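Local coordinates for dual specificity protein phosphatase 18 (Homo sapiens, PDB 2ESB) that dephosphorylates phosphotyrosine, and less readily phosphothreonine, in synthetic MAP kinase peptides as a dual-specificity protein phosphatase, at residues A[58-61]-A[65-68]; A[150-155]-A[162-167]. All blocks are in the same frame, centred on the assembly; numbering follows the deposited sequence.

Contact 1 of 2, residues A[58-61]-A[65-68]; sequences NTLY and QYMQ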
ATOM      1  N   ASN A  58       9.506   3.107 -13.981  1.00 14.80           N
ATOM      2  CA  ASN A  58      10.645   3.013 -13.063  1.00 16.16           C
ATOM      3  C   ASN A  58      11.978   3.044 -13.810  1.00 17.33           C
ATOM      4  O   ASN A  58      12.099   2.480 -14.902  1.00 15.33           O
ATOM      5  CB  ASN A  58      10.638   1.680 -12.293  1.00 14.06           C
ATOM      6  CG  ASN A  58       9.613   1.634 -11.188  1.00 18.08           C
ATOM      7  OD1 ASN A  58       8.695   0.825 -11.218  1.00 15.59           O
ATOM      8  ND2 ASN A  58       9.776   2.506 -10.194  1.00 15.76           N
ATOM      9  N   THR A  59      12.972   3.684 -13.196  1.00 16.01           N
ATOM     10  CA  THR A  59      14.330   3.689 -13.718  1.00 14.39           C
ATOM     11  C   THR A  59      14.826   2.420 -13.013  1.00 17.96           C
ATOM     12  O   THR A  59      14.626   2.274 -11.811  1.00 13.73           O
ATOM     13  CB  THR A  59      15.147   4.891 -13.198  1.00 13.68           C
ATOM     14  OG1 THR A  59      14.504   6.116 -13.577  1.00 15.85           O
ATOM     15  CG2 THR A  59      16.563   4.870 -13.780  1.00 10.43           C
ATOM     16  N   LEU A  60      15.453   1.503 -13.738  1.00 15.28           N
ATOM     17  CA  LEU A  60      15.894   0.256 -13.118  1.00 17.82           C
ATOM     18  C   LEU A  60      17.342   0.303 -12.660  1.00 19.83           C
ATOM     19  O   LEU A  60      18.259   0.105 -13.460  1.00 19.53           O
ATOM     20  CB  LEU A  60      15.705  -0.906 -14.101  1.00 17.33           C
ATOM     21  CG  LEU A  60      14.341  -0.980 -14.798  1.00 25.68           C
ATOM     22  CD1 LEU A  60      14.298  -2.224 -15.695  1.00 21.99           C
ATOM     23  CD2 LEU A  60      13.226  -1.031 -13.759  1.00 15.51           C
ATOM     24  N   TYR A  61      17.554   0.555 -11.372  1.00 13.55           N
ATOM     25  CA  TYR A  61      18.909   0.617 -10.849  1.00 14.98           C
ATOM     26  C   TYR A  61      19.455  -0.762 -10.517  1.00 23.95           C
ATOM     27  O   TYR A  61      18.704  -1.716 -10.301  1.00 17.22           O
ATOM     28  CB  TYR A  61      18.963   1.523  -9.619  1.00 18.71           C
ATOM     29  CG  TYR A  61      18.565   2.955  -9.929  1.00 19.06           C
ATOM     30  CD1 TYR A  61      17.448   3.537  -9.327  1.00 17.43           C
ATOM     31  CD2 TYR A  61      19.308   3.723 -10.825  1.00 16.72           C
ATOM     32  CE1 TYR A  61      17.078   4.851  -9.610  1.00 13.98           C
ATOM     33  CE2 TYR A  61      18.955   5.029 -11.112  1.00 18.26           C
ATOM     34  CZ  TYR A  61      17.843   5.593 -10.504  1.00 27.47           C
ATOM     35  OH  TYR A  61      17.523   6.906 -10.772  1.00 18.28           O
ATOM     36  N   GLN A  65      15.354  -5.077  -7.235  1.00  7.62           N
ATOM     37  CA  GLN A  65      14.375  -5.842  -8.005  1.00 13.00           C
ATOM     38  C   GLN A  65      13.114  -5.004  -8.169  1.00 13.06           C
ATOM     39  O   GLN A  65      12.694  -4.339  -7.227  1.00 12.61           O
ATOM     40  CB  GLN A  65      14.037  -7.151  -7.276  1.00 11.02           C
ATOM     41  CG  GLN A  65      13.206  -8.109  -8.114  1.00 12.89           C
ATOM     42  CD  GLN A  65      12.684  -9.291  -7.301  1.00 15.59           C
ATOM     43  OE1 GLN A  65      13.383  -9.818  -6.433  1.00 15.65           O
ATOM     44  NE2 GLN A  65      11.452  -9.713  -7.587  1.00 15.41           N
ATOM     45  N   TYR A  66      12.515  -5.034  -9.361  1.00 10.55           N
ATOM     46  CA  TYR A  66      11.310  -4.252  -9.642  1.00 13.55           C
ATOM     47  C   TYR A  66      10.169  -5.096 -10.201  1.00 16.98           C
ATOM     48  O   TYR A  66      10.396  -6.129 -10.827  1.00 13.14           O
ATOM     49  CB  TYR A  66      11.600  -3.150 -10.682  1.00 15.67           C
ATOM     50  CG  TYR A  66      12.622  -2.110 -10.270  1.00 12.60           C
ATOM     51  CD1 TYR A  66      13.988  -2.382 -10.330  1.00 11.65           C
ATOM     52  CD2 TYR A  66      12.218  -0.857  -9.818  1.00  7.52           C
ATOM     53  CE1 TYR A  66      14.932  -1.429  -9.952  1.00 16.86           C
ATOM     54  CE2 TYR A  66      13.162   0.115  -9.431  1.00  9.02           C
ATOM     55  CZ  TYR A  66      14.514  -0.180  -9.503  1.00 15.26           C
ATOM     56  OH  TYR A  66      15.448   0.767  -9.137  1.00 10.81           O
ATOM     57  N   MET A  67       8.943  -4.644  -9.972  1.00 15.84           N
ATOM     58  CA  MET A  67       7.772  -5.307 -10.526  1.00 18.16           C
ATOM     59  C   MET A  67       6.666  -4.266 -10.599  1.00 18.73           C
ATOM     60  O   MET A  67       6.748  -3.206  -9.972  1.00 12.84           O
ATOM     61  CB  MET A  67       7.321  -6.496  -9.671  1.00 14.90           C
ATOM     62  CG  MET A  67       6.583  -6.122  -8.405  1.00 14.34           C
ATOM     63  SD  MET A  67       5.998  -7.617  -7.580  1.00 20.69           S
ATOM     64  CE  MET A  67       4.490  -7.886  -8.543  1.00 22.43           C
ATOM     65  N   GLN A  68       5.626  -4.561 -11.362  1.00 11.19           N
ATOM     66  CA  GLN A  68       4.540  -3.611 -11.505  1.00 13.51           C
ATOM     67  C   GLN A  68       3.186  -4.281 -11.432  1.00 18.61           C
ATOM     68  O   GLN A  68       2.983  -5.369 -11.985  1.00 21.53           O
ATOM     69  CB  GLN A  68       4.687  -2.875 -12.837  1.00 17.47           C
ATOM     70  CG  GLN A  68       3.729  -1.712 -13.040  1.00 20.94           C
ATOM     71  CD  GLN A  68       4.267  -0.710 -14.042  1.00 38.18           C
ATOM     72  OE1 GLN A  68       5.387  -0.855 -14.540  1.00 30.44           O
ATOM     73  NE2 GLN A  68       3.483   0.317 -14.333  1.00 29.63           N
TER
HETATM   74  O   HOH W   1       8.453  -1.851 -11.955  1.00 23.12           O
HETATM   75  O   HOH W   2       8.414   0.657 -15.160  1.00 31.38           O
HETATM   76  O   HOH W   3      14.224   3.116  -9.207  1.00 15.39           O
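Tyr-66 reaches from edge strand 65-68 into the loop 58-61 and supplies about half of the 250 Å² buried here. The side chain leaves the strand toward the loop, with CG set beside the backbone N and anti to the carbonyl carbon. CB and CG come first under Leu-60, whose CD2 lies 3.7 Å from Tyr-66 CG. This methyl also sits over one face of the ring, 3.9 Å from the centroid and 20° off the normal, a CH-pi contact displaced toward the rim. On the next carbon, CD2 of Tyr-66 meets CG of Asn-58 at 3.9 Å, with amide and ring planes 47° apart, so the two groups do not stack. Farther out, CE1 runs past the backbone at Leu-60 and Tyr-61, while CE2 and CZ pass the carbonyl of Thr-59. At the tip, Tyr-61 N donates a nearly straight hydrogen bond to Tyr-66 OH (3.1 Å, 166°), and a water 2.6 Å from Tyr-66 OH links it to Thr-59 O. CD1 of Tyr-61 packs against the same hydroxyl oxygen at 3.4 Å.

A second water donates to Asn-58 OD1 and, weakly, to Met-67 O. Backbone bonds from Gln-65 and Met-67 join their strand to strand 48-51. The loop after strand 48-51 is thus pinned to the edge strand, while two inner strands fix the rotation of the Asn-58 amide: OD1 bonds Asn-51 ND2, and ND2 bonds NE2 of His-103, the histidine preceding the predicted nucleophile Cys-104 in the HCxxGxxR phosphate-binding loop signature of protein tyrosine phosphatases.

Contact 2 of 2, residues A[150-155]-A[162-167]; sequences QLIHYE and NTVHMV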
ATOM      1  N   GLN A 150     -13.003  -2.847  -0.984  1.00 16.28           N
ATOM      2  CA  GLN A 150     -12.191  -4.041  -1.194  1.00 15.04           C
ATOM      3  C   GLN A 150     -11.442  -4.429   0.078  1.00 15.77           C
ATOM      4  O   GLN A 150     -11.340  -5.619   0.413  1.00 13.93           O
ATOM      5  CB  GLN A 150     -11.212  -3.816  -2.347  1.00 14.17           C
ATOM      6  CG  GLN A 150     -11.893  -3.864  -3.716  1.00 20.19           C
ATOM      7  CD  GLN A 150     -11.002  -3.348  -4.827  1.00 19.80           C
ATOM      8  OE1 GLN A 150      -9.834  -3.707  -4.906  1.00 17.20           O
ATOM      9  NE2 GLN A 150     -11.555  -2.505  -5.698  1.00 14.25           N
ATOM     10  N   LEU A 151     -10.928  -3.428   0.787  1.00 16.49           N
ATOM     11  CA  LEU A 151     -10.191  -3.671   2.035  1.00 15.98           C
ATOM     12  C   LEU A 151     -11.122  -4.194   3.132  1.00 11.98           C
ATOM     13  O   LEU A 151     -10.750  -5.063   3.918  1.00 13.22           O
ATOM     14  CB  LEU A 151      -9.489  -2.388   2.495  1.00 10.81           C
ATOM     15  CG  LEU A 151      -8.256  -1.992   1.677  1.00 13.85           C
ATOM     16  CD1 LEU A 151      -7.830  -0.571   2.041  1.00 17.15           C
ATOM     17  CD2 LEU A 151      -7.118  -2.974   1.937  1.00 15.34           C
ATOM     18  N   ILE A 152     -12.338  -3.669   3.178  1.00 11.78           N
ATOM     19  CA  ILE A 152     -13.322  -4.125   4.158  1.00 13.86           C
ATOM     20  C   ILE A 152     -13.676  -5.590   3.870  1.00 16.71           C
ATOM     21  O   ILE A 152     -13.779  -6.413   4.787  1.00 19.47           O
ATOM     22  CB  ILE A 152     -14.589  -3.227   4.100  1.00 13.77           C
ATOM     23  CG1 ILE A 152     -14.275  -1.873   4.745  1.00 12.46           C
ATOM     24  CG2 ILE A 152     -15.766  -3.896   4.814  1.00 12.65           C
ATOM     25  CD1 ILE A 152     -15.333  -0.803   4.494  1.00 19.70           C
ATOM     26  N   HIS A 153     -13.848  -5.928   2.598  1.00 17.58           N
ATOM     27  CA  HIS A 153     -14.159  -7.314   2.243  1.00 15.75           C
ATOM     28  C   HIS A 153     -12.984  -8.232   2.631  1.00 19.84           C
ATOM     29  O   HIS A 153     -13.181  -9.329   3.152  1.00 14.82           O
ATOM     30  CB  HIS A 153     -14.445  -7.426   0.746  1.00 15.82           C
ATOM     31  CG  HIS A 153     -14.716  -8.826   0.290  1.00 27.23           C
ATOM     32  ND1 HIS A 153     -13.762  -9.606  -0.327  1.00 27.06           N
ATOM     33  CD2 HIS A 153     -15.827  -9.595   0.384  1.00 25.10           C
ATOM     34  CE1 HIS A 153     -14.274 -10.794  -0.598  1.00 23.89           C
ATOM     35  NE2 HIS A 153     -15.526 -10.813  -0.175  1.00 33.76           N
ATOM     36  N   TYR A 154     -11.762  -7.770   2.395  1.00 13.60           N
ATOM     37  CA  TYR A 154     -10.568  -8.550   2.735  1.00 14.65           C
ATOM     38  C   TYR A 154     -10.453  -8.693   4.258  1.00 17.08           C
ATOM     39  O   TYR A 154     -10.096  -9.755   4.758  1.00 19.00           O
ATOM     40  CB  TYR A 154      -9.328  -7.862   2.163  1.00 14.70           C
ATOM     41  CG  TYR A 154      -8.045  -8.647   2.272  1.00 14.26           C
ATOM     42  CD1 TYR A 154      -7.970  -9.962   1.833  1.00 16.59           C
ATOM     43  CD2 TYR A 154      -6.890  -8.054   2.771  1.00 10.74           C
ATOM     44  CE1 TYR A 154      -6.773 -10.679   1.889  1.00 26.44           C
ATOM     45  CE2 TYR A 154      -5.677  -8.762   2.825  1.00 14.51           C
ATOM     46  CZ  TYR A 154      -5.633 -10.074   2.382  1.00 18.54           C
ATOM     47  OH  TYR A 154      -4.457 -10.791   2.426  1.00 16.77           O
ATOM     48  N   GLU A 155     -10.746  -7.624   4.994  1.00 17.96           N
ATOM     49  CA  GLU A 155     -10.693  -7.688   6.451  1.00 12.94           C
ATOM     50  C   GLU A 155     -11.658  -8.760   6.936  1.00 18.95           C
ATOM     51  O   GLU A 155     -11.321  -9.564   7.810  1.00 18.97           O
ATOM     52  CB  GLU A 155     -11.084  -6.351   7.093  1.00 19.57           C
ATOM     53  CG  GLU A 155     -10.981  -6.391   8.621  1.00 16.98           C
ATOM     54  CD  GLU A 155     -11.472  -5.135   9.316  1.00 19.64           C
ATOM     55  OE1 GLU A 155     -10.953  -4.836  10.413  1.00 14.45           O
ATOM     56  OE2 GLU A 155     -12.379  -4.452   8.799  1.00 17.71           O
ATOM     57  N   ASN A 162     -15.552  -6.788  10.888  1.00 17.43           N
ATOM     58  CA  ASN A 162     -15.077  -5.519  10.340  1.00 17.87           C
ATOM     59  C   ASN A 162     -14.925  -4.437  11.402  1.00 23.91           C
ATOM     60  O   ASN A 162     -15.668  -4.403  12.378  1.00 18.21           O
ATOM     61  CB  ASN A 162     -16.031  -5.010   9.255  1.00 18.56           C
ATOM     62  CG  ASN A 162     -15.875  -5.745   7.953  1.00 19.28           C
ATOM     63  OD1 ASN A 162     -16.854  -6.223   7.381  1.00 15.73           O
ATOM     64  ND2 ASN A 162     -14.639  -5.837   7.466  1.00 15.67           N
ATOM     65  N   THR A 163     -13.962  -3.545  11.191  1.00 17.22           N
ATOM     66  CA  THR A 163     -13.706  -2.450  12.113  1.00 16.39           C
ATOM     67  C   THR A 163     -13.864  -1.114  11.399  1.00 16.11           C
ATOM     68  O   THR A 163     -13.764  -0.054  12.013  1.00 15.87           O
ATOM     69  CB  THR A 163     -12.299  -2.547  12.715  1.00 13.83           C
ATOM     70  OG1 THR A 163     -11.334  -2.630  11.658  1.00 12.44           O
ATOM     71  CG2 THR A 163     -12.196  -3.779  13.611  1.00 16.75           C
ATOM     72  N   VAL A 164     -14.089  -1.183  10.091  1.00 15.46           N
ATOM     73  CA  VAL A 164     -14.316  -0.001   9.260  1.00 11.76           C
ATOM     74  C   VAL A 164     -15.547  -0.346   8.402  1.00 17.47           C
ATOM     75  O   VAL A 164     -15.677  -1.475   7.928  1.00 16.23           O
ATOM     76  CB  VAL A 164     -13.103   0.295   8.346  1.00 19.49           C
ATOM     77  CG1 VAL A 164     -13.385   1.508   7.476  1.00 18.72           C
ATOM     78  CG2 VAL A 164     -11.851   0.539   9.198  1.00 10.17           C
ATOM     79  N   HIS A 165     -16.450   0.612   8.221  1.00 14.14           N
ATOM     80  CA  HIS A 165     -17.665   0.376   7.438  1.00 19.87           C
ATOM     81  C   HIS A 165     -17.941   1.548   6.505  1.00 14.69           C
ATOM     82  O   HIS A 165     -17.731   2.699   6.886  1.00 16.65           O
ATOM     83  CB  HIS A 165     -18.877   0.215   8.364  1.00 20.22           C
ATOM     84  CG  HIS A 165     -18.613  -0.633   9.569  1.00 21.91           C
ATOM     85  ND1 HIS A 165     -17.833  -0.209  10.623  1.00 34.46           N
ATOM     86  CD2 HIS A 165     -18.997  -1.897   9.871  1.00 27.68           C
ATOM     87  CE1 HIS A 165     -17.747  -1.173  11.521  1.00 27.12           C
ATOM     88  NE2 HIS A 165     -18.446  -2.209  11.089  1.00 32.73           N
ATOM     89  N   MET A 166     -18.415   1.251   5.294  1.00 18.48           N
ATOM     90  CA  MET A 166     -18.745   2.294   4.325  1.00 19.44           C
ATOM     91  C   MET A 166     -20.084   2.937   4.729  1.00 19.44           C
ATOM     92  O   MET A 166     -21.026   2.236   5.101  1.00 17.28           O
ATOM     93  CB  MET A 166     -18.875   1.690   2.921  1.00 15.76           C
ATOM     94  CG  MET A 166     -17.601   1.014   2.396  1.00 15.01           C
ATOM     95  SD  MET A 166     -16.189   2.143   2.430  1.00 20.84           S
ATOM     96  CE  MET A 166     -16.582   3.233   1.039  1.00 18.43           C
ATOM     97  N   VAL A 167     -20.158   4.262   4.665  1.00 16.24           N
ATOM     98  CA  VAL A 167     -21.383   4.979   5.011  1.00 21.32           C
ATOM     99  C   VAL A 167     -21.690   6.017   3.934  1.00 24.84           C
ATOM    100  O   VAL A 167     -20.796   6.425   3.179  1.00 18.20           O
ATOM    101  CB  VAL A 167     -21.258   5.703   6.382  1.00 19.75           C
ATOM    102  CG1 VAL A 167     -20.996   4.693   7.489  1.00 23.15           C
ATOM    103  CG2 VAL A 167     -20.147   6.737   6.331  1.00 24.11           C
TER
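Glu-155 meets Asn-162 and Thr-163 where the chain leaves helix 145-159 and turns back along it, on the helical side of the alpha/beta phosphatase fold. The glutamate is extended, CG lying opposite the backbone N (chi1 -178°), and its carboxylate takes three hydrogen bonds from the returning chain. OE2 accepts two of them from the same face of its plane: Asn-162 ND2 on the anti side and Thr-163 N on the syn side, each at 3.0 Å and 35° out of plane.

The Asn-162 amide, turned 52° from the carboxylate, keeps both its acceptors close to its own plane. Its second bond, ND2 to Ile-152 O at 2.9 Å, ties the side chain to a helix carbonyl.

Ile-152 crosses Asn-162 at about a right angle, CG2 against the amide, while the other branch carries CD1 to Met-166 CG, 3.6 Å off. Ile-152 CG1 and CD1 both lie 3.5 Å from Val-164 O, a buried oxygen with no polar partner in the model.

Leu-127 N also bonds to Glu-155 OE1 and Leu-128 N to Thr-163 OG1, bringing in the start of helix 127-137. Roughly perpendicular to Glu-155, Thr-163 donates from OG1 to the syn lone pair of Glu-155 OE1 at 2.6 Å.

Overall arrangement
The two contacts lie on opposite sides of the chain's centre, with their own centres 31 Å apart and their nearest atoms about 14 Å apart, so neither touches the other. The two follow one another in sequence without interleaving. Contact 1 belongs to the outer edge of the mixed five-strand sheet, and contact 2 to the helical flank and the C-terminal segment. Contact 1 is near the catalytic centre: the side chain of Asn-58 is about 10 Å from that of Cys-104, the predicted phosphocysteine nucleophile, and about 12 Å from a bound HEPES molecule. Contact 2 lies away from that site and ties helix 145-159 to the chain that follows it, up to strand 166-167.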